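Local structure of nicastrin (4R12) at residues I50-Y56 and Y76-S81; S44-I50 and D67-D73. The protein is probably an essential subunit of the gamma-secretase complex, which cleaves membrane proteins such as Notch receptors within the membrane. All coordinates share one frame; numbering follows the deposited sequence.

Contact 1: residues I50-Y56 and Y76-S81. With NAG (2-acetamido-2-deoxy-beta-D-glucopyranose), chain C; NAG (2-acetamido-2-deoxy-beta-D-glucopyranose), chain B.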
loop_
_atom_site.group_PDB
_atom_site.type_symbol
_atom_site.label_atom_id
_atom_site.label_comp_id
_atom_site.label_asym_id
_atom_site.label_seq_id
_atom_site.Cartn_x
_atom_site.Cartn_y
_atom_site.Cartn_z
ATOM N N ILE A 50 14.920 -21.790 -16.249
ATOM C CA ILE A 50 14.321 -22.827 -15.430
ATOM C C ILE A 50 12.803 -22.721 -15.546
ATOM O O ILE A 50 12.216 -21.748 -15.086
ATOM C CB ILE A 50 14.741 -22.713 -13.960
ATOM C CG1 ILE A 50 16.248 -22.961 -13.814
ATOM C CG2 ILE A 50 13.964 -23.701 -13.105
ATOM C CD1 ILE A 50 16.712 -22.970 -12.376
ATOM N N ASP A 51 12.180 -23.715 -16.180
ATOM C CA ASP A 51 10.728 -23.715 -16.393
ATOM C C ASP A 51 10.110 -25.088 -16.107
ATOM O O ASP A 51 8.911 -25.294 -16.287
ATOM C CB ASP A 51 10.393 -23.266 -17.823
ATOM C CG ASP A 51 10.874 -24.251 -18.886
ATOM O OD1 ASP A 51 11.645 -25.181 -18.561
ATOM O OD2 ASP A 51 10.487 -24.085 -20.062
ATOM N N ASP A 52 10.943 -26.022 -15.667
ATOM C CA ASP A 52 10.481 -27.341 -15.243
ATOM C C ASP A 52 11.514 -27.998 -14.333
ATOM O O ASP A 52 12.629 -27.491 -14.186
ATOM C CB ASP A 52 10.174 -28.245 -16.446
ATOM C CG ASP A 52 11.307 -28.295 -17.465
ATOM O OD1 ASP A 52 12.491 -28.268 -17.073
ATOM O OD2 ASP A 52 11.005 -28.371 -18.676
ATOM N N ASP A 53 11.133 -29.119 -13.724
ATOM C CA ASP A 53 12.004 -29.828 -12.798
ATOM C C ASP A 53 13.296 -30.239 -13.490
ATOM O O ASP A 53 14.365 -30.267 -12.868
ATOM C CB ASP A 53 11.293 -31.055 -12.219
ATOM C CG ASP A 53 10.428 -30.718 -11.020
ATOM O OD1 ASP A 53 10.264 -29.514 -10.726
ATOM O OD2 ASP A 53 9.909 -31.653 -10.367
ATOM N N GLU A 54 13.194 -30.536 -14.784
ATOM C CA GLU A 54 14.349 -30.972 -15.553
ATOM C C GLU A 54 15.395 -29.879 -15.642
ATOM O O GLU A 54 16.558 -30.110 -15.327
ATOM C CB GLU A 54 13.948 -31.416 -16.964
ATOM C CG GLU A 54 15.161 -31.725 -17.850
ATOM C CD GLU A 54 14.791 -32.182 -19.256
ATOM O OE1 GLU A 54 14.136 -31.413 -19.994
ATOM O OE2 GLU A 54 15.170 -33.314 -19.627
ATOM N N SER A 55 14.985 -28.693 -16.087
ATOM C CA SER A 55 15.924 -27.588 -16.240
ATOM C C SER A 55 16.383 -27.095 -14.875
ATOM O O SER A 55 17.501 -26.593 -14.733
ATOM C CB SER A 55 15.307 -26.445 -17.057
ATOM O OG SER A 55 14.043 -26.050 -16.553
ATOM N N TYR A 56 15.529 -27.254 -13.868
ATOM C CA TYR A 56 15.918 -26.937 -12.499
ATOM C C TYR A 56 17.110 -27.811 -12.077
ATOM O O TYR A 56 18.165 -27.297 -11.701
ATOM C CB TYR A 56 14.748 -27.124 -11.526
ATOM C CG TYR A 56 15.089 -26.652 -10.131
ATOM C CD1 TYR A 56 15.706 -27.500 -9.224
ATOM C CD2 TYR A 56 14.831 -25.347 -9.736
ATOM C CE1 TYR A 56 16.044 -27.072 -7.966
ATOM C CE2 TYR A 56 15.166 -24.908 -8.471
ATOM C CZ TYR A 56 15.777 -25.774 -7.592
ATOM O OH TYR A 56 16.114 -25.358 -6.329
ATOM N N TYR A 76 8.810 -21.356 -10.210
ATOM C CA TYR A 76 10.092 -21.654 -9.581
ATOM C C TYR A 76 10.699 -20.471 -8.825
ATOM O O TYR A 76 11.827 -20.554 -8.331
ATOM C CB TYR A 76 11.059 -22.179 -10.642
ATOM C CG TYR A 76 10.649 -23.555 -11.074
ATOM C CD1 TYR A 76 9.698 -23.738 -12.068
ATOM C CD2 TYR A 76 11.161 -24.677 -10.439
ATOM C CE1 TYR A 76 9.291 -25.011 -12.447
ATOM C CE2 TYR A 76 10.764 -25.943 -10.806
ATOM C CZ TYR A 76 9.830 -26.107 -11.805
ATOM O OH TYR A 76 9.443 -27.377 -12.161
ATOM N N PHE A 77 9.932 -19.390 -8.706
ATOM C CA PHE A 77 10.366 -18.222 -7.940
ATOM C C PHE A 77 9.776 -18.205 -6.529
ATOM O O PHE A 77 8.654 -17.742 -6.310
ATOM C CB PHE A 77 9.998 -16.923 -8.675
ATOM C CG PHE A 77 10.431 -15.675 -7.949
ATOM C CD1 PHE A 77 11.777 -15.434 -7.690
ATOM C CD2 PHE A 77 9.493 -14.747 -7.524
ATOM C CE1 PHE A 77 12.184 -14.278 -7.032
ATOM C CE2 PHE A 77 9.893 -13.593 -6.852
ATOM C CZ PHE A 77 11.237 -13.359 -6.607
ATOM N N ASN A 78 10.486 -18.833 -5.608
ATOM C CA ASN A 78 10.144 -18.903 -4.195
ATOM C C ASN A 78 11.423 -19.177 -3.359
ATOM O O ASN A 78 12.398 -19.520 -3.924
ATOM C CB ASN A 78 9.012 -19.904 -3.921
ATOM C CG ASN A 78 9.431 -21.355 -4.078
ATOM O OD1 ASN A 78 10.538 -21.693 -3.790
ATOM N ND2 ASN A 78 8.517 -22.220 -4.512
ATOM N N SER A 79 11.406 -18.979 -2.047
ATOM C CA SER A 79 12.626 -19.076 -1.243
ATOM C C SER A 79 13.332 -20.411 -1.439
ATOM O O SER A 79 14.511 -20.445 -1.768
ATOM C CB SER A 79 12.330 -18.853 0.246
ATOM O OG SER A 79 11.294 -19.704 0.702
ATOM N N THR A 80 12.600 -21.504 -1.261
ATOM C CA THR A 80 13.196 -22.836 -1.297
ATOM C C THR A 80 13.898 -23.118 -2.611
ATOM O O THR A 80 15.032 -23.605 -2.643
ATOM C CB THR A 80 12.130 -23.918 -1.060
ATOM O OG1 THR A 80 11.789 -23.936 0.330
ATOM C CG2 THR A 80 12.655 -25.286 -1.458
ATOM N N SER A 81 13.209 -22.780 -3.692
ATOM C CA SER A 81 13.663 -23.060 -5.037
ATOM C C SER A 81 14.868 -22.202 -5.436
ATOM O O SER A 81 15.814 -22.694 -6.054
ATOM C CB SER A 81 12.492 -22.847 -6.012
ATOM O OG SER A 81 12.932 -22.810 -7.351
HETATM C C1 NAG C . 8.388 -23.385 -4.425
HETATM C C2 NAG C . 7.336 -24.339 -3.891
HETATM C C3 NAG C . 7.627 -25.777 -4.213
HETATM C C4 NAG C . 7.908 -25.996 -5.666
HETATM C C5 NAG C . 9.015 -25.029 -6.087
HETATM C C6 NAG C . 9.371 -25.076 -7.551
HETATM C C7 NAG C . 6.507 -23.300 -1.930
HETATM C C8 NAG C . 6.699 -23.085 -0.465
HETATM N N2 NAG C . 7.232 -24.227 -2.487
HETATM O O3 NAG C . 6.510 -26.538 -3.809
HETATM O O4 NAG C . 8.337 -27.327 -5.747
HETATM O O5 NAG C . 8.688 -23.694 -5.757
HETATM O O6 NAG C . 8.281 -25.275 -8.404
HETATM O O7 NAG C . 5.730 -22.640 -2.541
HETATM C C1 NAG B . 7.678 -28.152 -6.713
HETATM C C2 NAG B . 8.473 -29.422 -6.989
HETATM C C3 NAG B . 7.693 -30.258 -7.963
HETATM C C4 NAG B . 6.319 -30.596 -7.465
HETATM C C5 NAG B . 5.625 -29.323 -7.064
HETATM C C6 NAG B . 4.368 -29.717 -6.329
HETATM C C7 NAG B . 10.879 -29.155 -6.919
HETATM C C8 NAG B . 12.099 -28.932 -7.722
HETATM N N2 NAG B . 9.751 -29.208 -7.603
HETATM O O3 NAG B . 8.358 -31.472 -8.254
HETATM O O4 NAG B . 5.633 -31.088 -8.594
HETATM O O5 NAG B . 6.429 -28.542 -6.210
HETATM O O6 NAG B . 4.726 -30.184 -5.043
HETATM O O7 NAG B . 10.915 -29.265 -5.730
#
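The Y76 ring lies over I50, whose CG2 methyl makes a CH-pi contact 4.2 Å from the ring centroid. Over the opposite face comes O6 of the first sugar, NAG of chain C, displaced toward the rim. With I50 CG1 anti to the carbonyl carbon (chi1 -65°), CG2 is left anti to the backbone N and meets the ring face. At the far end, Y76 OH donates to D53 OD1 at 2.7 Å. It comes from above the carboxylate plane, which stands 79° from the ring plane. The same OD1 accepts NAG (chain B) N2 at 3.2 Å, and D53 OD2 accepts that sugar's O3 at 2.6 Å. One carboxylate therefore ties the tyrosine to the second sugar. With an alanine at Y76, D53 OD1 would probably lose its hydroxyl donor, and a gap would be likely to open between I50 and the first sugar. Y56 runs beside Y76, its ring slid away so that the two barely overlap. Y56 OH donates to S81 O at 2.7 Å, on a lone pair in the carbonyl plane. D52 and N78 each N-cap a short helix; N78 OD1 accepts S81 N at 2.9 Å. N78 ND2 also carries the first sugar. This is an N-glycosylation site of the Asn-X-Thr type, with the sequon at a helix start and the hydroxymethyl arm of the first sugar over a tyrosine ring.

Contact 2: residues S44-I50 and D67-D73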
loop_
_atom_site.group_PDB
_atom_site.type_symbol
_atom_site.label_atom_id
_atom_site.label_comp_id
_atom_site.label_asym_id
_atom_site.label_seq_id
_atom_site.Cartn_x
_atom_site.Cartn_y
_atom_site.Cartn_z
ATOM N N SER A 44 25.965 -9.138 -15.540
ATOM C CA SER A 44 25.668 -9.715 -16.842
ATOM C C SER A 44 26.011 -11.198 -16.858
ATOM O O SER A 44 26.768 -11.667 -16.020
ATOM C CB SER A 44 26.431 -8.978 -17.947
ATOM O OG SER A 44 27.830 -9.068 -17.736
ATOM N N GLY A 45 25.434 -11.930 -17.805
ATOM C CA GLY A 45 25.672 -13.356 -17.908
ATOM C C GLY A 45 24.850 -14.011 -18.999
ATOM O O GLY A 45 24.024 -13.365 -19.652
ATOM N N ILE A 46 25.087 -15.303 -19.198
ATOM C CA ILE A 46 24.331 -16.092 -20.161
ATOM C C ILE A 46 22.931 -16.399 -19.596
ATOM O O ILE A 46 22.787 -16.736 -18.417
ATOM C CB ILE A 46 25.084 -17.401 -20.509
ATOM C CG1 ILE A 46 24.407 -18.147 -21.658
ATOM C CG2 ILE A 46 25.221 -18.298 -19.288
ATOM C CD1 ILE A 46 24.654 -17.531 -23.006
ATOM N N LEU A 47 21.900 -16.257 -20.424
ATOM C CA LEU A 47 20.543 -16.572 -19.986
ATOM C C LEU A 47 20.354 -18.080 -19.859
ATOM O O LEU A 47 20.654 -18.831 -20.785
ATOM C CB LEU A 47 19.513 -15.992 -20.956
ATOM C CG LEU A 47 19.431 -14.468 -21.068
ATOM C CD1 LEU A 47 18.391 -14.074 -22.089
ATOM C CD2 LEU A 47 19.122 -13.846 -19.716
ATOM N N TYR A 48 19.882 -18.522 -18.698
ATOM C CA TYR A 48 19.572 -19.932 -18.482
ATOM C C TYR A 48 18.157 -20.055 -17.925
ATOM O O TYR A 48 17.860 -19.506 -16.867
ATOM C CB TYR A 48 20.573 -20.582 -17.524
ATOM C CG TYR A 48 20.255 -22.031 -17.207
ATOM C CD1 TYR A 48 19.361 -22.366 -16.193
ATOM C CD2 TYR A 48 20.844 -23.066 -17.925
ATOM C CE1 TYR A 48 19.064 -23.684 -15.904
ATOM C CE2 TYR A 48 20.554 -24.390 -17.642
ATOM C CZ TYR A 48 19.663 -24.692 -16.632
ATOM O OH TYR A 48 19.371 -26.006 -16.349
ATOM N N LEU A 49 17.300 -20.794 -18.630
ATOM C CA LEU A 49 15.878 -20.886 -18.278
ATOM C C LEU A 49 15.536 -22.075 -17.389
ATOM O O LEU A 49 15.825 -23.222 -17.722
ATOM C CB LEU A 49 15.030 -20.956 -19.549
ATOM C CG LEU A 49 13.536 -21.235 -19.355
ATOM C CD1 LEU A 49 12.847 -20.063 -18.660
ATOM C CD2 LEU A 49 12.888 -21.533 -20.688
ATOM N N ILE A 50 14.920 -21.790 -16.249
ATOM C CA ILE A 50 14.321 -22.827 -15.430
ATOM C C ILE A 50 12.803 -22.721 -15.546
ATOM O O ILE A 50 12.216 -21.748 -15.086
ATOM C CB ILE A 50 14.741 -22.713 -13.960
ATOM C CG1 ILE A 50 16.248 -22.961 -13.814
ATOM C CG2 ILE A 50 13.964 -23.701 -13.105
ATOM C CD1 ILE A 50 16.712 -22.970 -12.376
ATOM N N ASP A 67 29.467 -16.769 -15.782
ATOM C CA ASP A 67 28.418 -15.826 -15.411
ATOM C C ASP A 67 27.045 -16.212 -15.973
ATOM O O ASP A 67 26.859 -16.277 -17.187
ATOM C CB ASP A 67 28.808 -14.418 -15.871
ATOM C CG ASP A 67 30.158 -13.975 -15.306
ATOM O OD1 ASP A 67 30.486 -14.389 -14.169
ATOM O OD2 ASP A 67 30.886 -13.224 -15.997
ATOM N N ILE A 68 26.088 -16.460 -15.082
ATOM C CA ILE A 68 24.753 -16.893 -15.494
ATOM C C ILE A 68 23.641 -15.980 -14.966
ATOM O O ILE A 68 23.597 -15.693 -13.770
ATOM C CB ILE A 68 24.474 -18.336 -15.012
ATOM C CG1 ILE A 68 25.516 -19.303 -15.586
ATOM C CG2 ILE A 68 23.055 -18.773 -15.384
ATOM C CD1 ILE A 68 25.447 -20.704 -15.002
ATOM N N ILE A 69 22.766 -15.524 -15.867
ATOM C CA ILE A 69 21.493 -14.896 -15.501
ATOM C C ILE A 69 20.370 -15.926 -15.606
ATOM O O ILE A 69 19.979 -16.323 -16.706
ATOM C CB ILE A 69 21.137 -13.698 -16.404
ATOM C CG1 ILE A 69 22.252 -12.648 -16.393
ATOM C CG2 ILE A 69 19.789 -13.082 -15.978
ATOM C CD1 ILE A 69 22.574 -12.133 -15.013
ATOM N N VAL A 70 19.858 -16.362 -14.462
ATOM C CA VAL A 70 18.781 -17.345 -14.432
ATOM C C VAL A 70 17.438 -16.703 -14.758
ATOM O O VAL A 70 17.047 -15.699 -14.156
ATOM C CB VAL A 70 18.689 -18.040 -13.061
ATOM C CG1 VAL A 70 17.526 -19.030 -13.033
ATOM C CG2 VAL A 70 19.995 -18.747 -12.734
ATOM N N VAL A 71 16.738 -17.287 -15.725
ATOM C CA VAL A 71 15.385 -16.868 -16.075
ATOM C C VAL A 71 14.406 -17.852 -15.452
ATOM O O VAL A 71 14.478 -19.050 -15.720
ATOM C CB VAL A 71 15.179 -16.817 -17.597
ATOM C CG1 VAL A 71 13.780 -16.331 -17.924
ATOM C CG2 VAL A 71 16.228 -15.918 -18.239
ATOM N N LEU A 72 13.507 -17.354 -14.612
ATOM C CA LEU A 72 12.599 -18.224 -13.874
ATOM C C LEU A 72 11.155 -18.114 -14.334
ATOM O O LEU A 72 10.577 -17.031 -14.317
ATOM C CB LEU A 72 12.653 -17.908 -12.374
ATOM C CG LEU A 72 13.916 -18.258 -11.592
ATOM C CD1 LEU A 72 13.812 -17.719 -10.173
ATOM C CD2 LEU A 72 14.106 -19.757 -11.578
ATOM N N ASP A 73 10.574 -19.241 -14.730
ATOM C CA ASP A 73 9.125 -19.352 -14.751
ATOM C C ASP A 73 8.698 -19.109 -13.317
ATOM O O ASP A 73 9.365 -19.573 -12.383
ATOM C CB ASP A 73 8.664 -20.725 -15.232
ATOM C CG ASP A 73 7.146 -20.857 -15.259
ATOM O OD1 ASP A 73 6.546 -21.104 -14.186
ATOM O OD2 ASP A 73 6.564 -20.718 -16.352
#
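Y48 O accepts V71 N at 2.7 Å, the shortest bond between these two strands, and V70 CA-H also approaches this oxygen. The strands run side by side in parallel within a mixed sheet and belong to a beta-alpha-beta unit of the nicastrin small lobe, with helix 53-57 between them in the chain. Six backbone bonds join them in the alternating parallel pattern. I46, Y48 and I50 each donate to one residue of 67-73 and accept from the residue two places further on. The last acceptor, I50 O, takes D73 N at 3.0 Å, just past the paired residues. The strand segments are twisted by 48° against each other.

Side chains meet on both faces of the sheet. On one face, L47 CD2 touches both V71 CG2 and I69 CG2, at 3.9 Å from each. L49 CD1 meets V71 CG1 on this face, which helix 148-160 covers. The other face holds I46, Y48 and I50 against I68, V70 and L72. There Y48 CB touches I68 CG2, while its ring leads away from the partner strand (chi1 177°) to the ring of Y62, and its OH probably bonds S55 O. I50 offers CD1 to V70 CG1 and CB to L72 CD2. The sheet continues past both strands, to antiparallel 169-174 beside 43-50 and to parallel 90-96 beside 67-72. At the D67 end, the methylene CB of D67 rests on S44 O at 3.4 Å.

How the contacts relate
Contact 2 is buried sheet core, while contact 1 is a partly buried junction at the C-terminal ends of the same two strands. I50 belongs to both: its backbone closes the strand pairing, and its side chain meets L72 and V70 in contact 2 and the Y76 ring in contact 1. Each segment of contact 1 follows a strand of contact 2, so the segments alternate along the chain. Contact 2 relies on regular backbone bonds and aliphatic packing. Contact 1 is joined by tyrosine hydroxyls, a carboxylate and ring packing, with sugar alongside; its helix caps act within each segment. The two touch directly: D51 CA packs on D73 CB at 3.8 Å, and F77 CD1 on L72 CD1 at 3.9 Å.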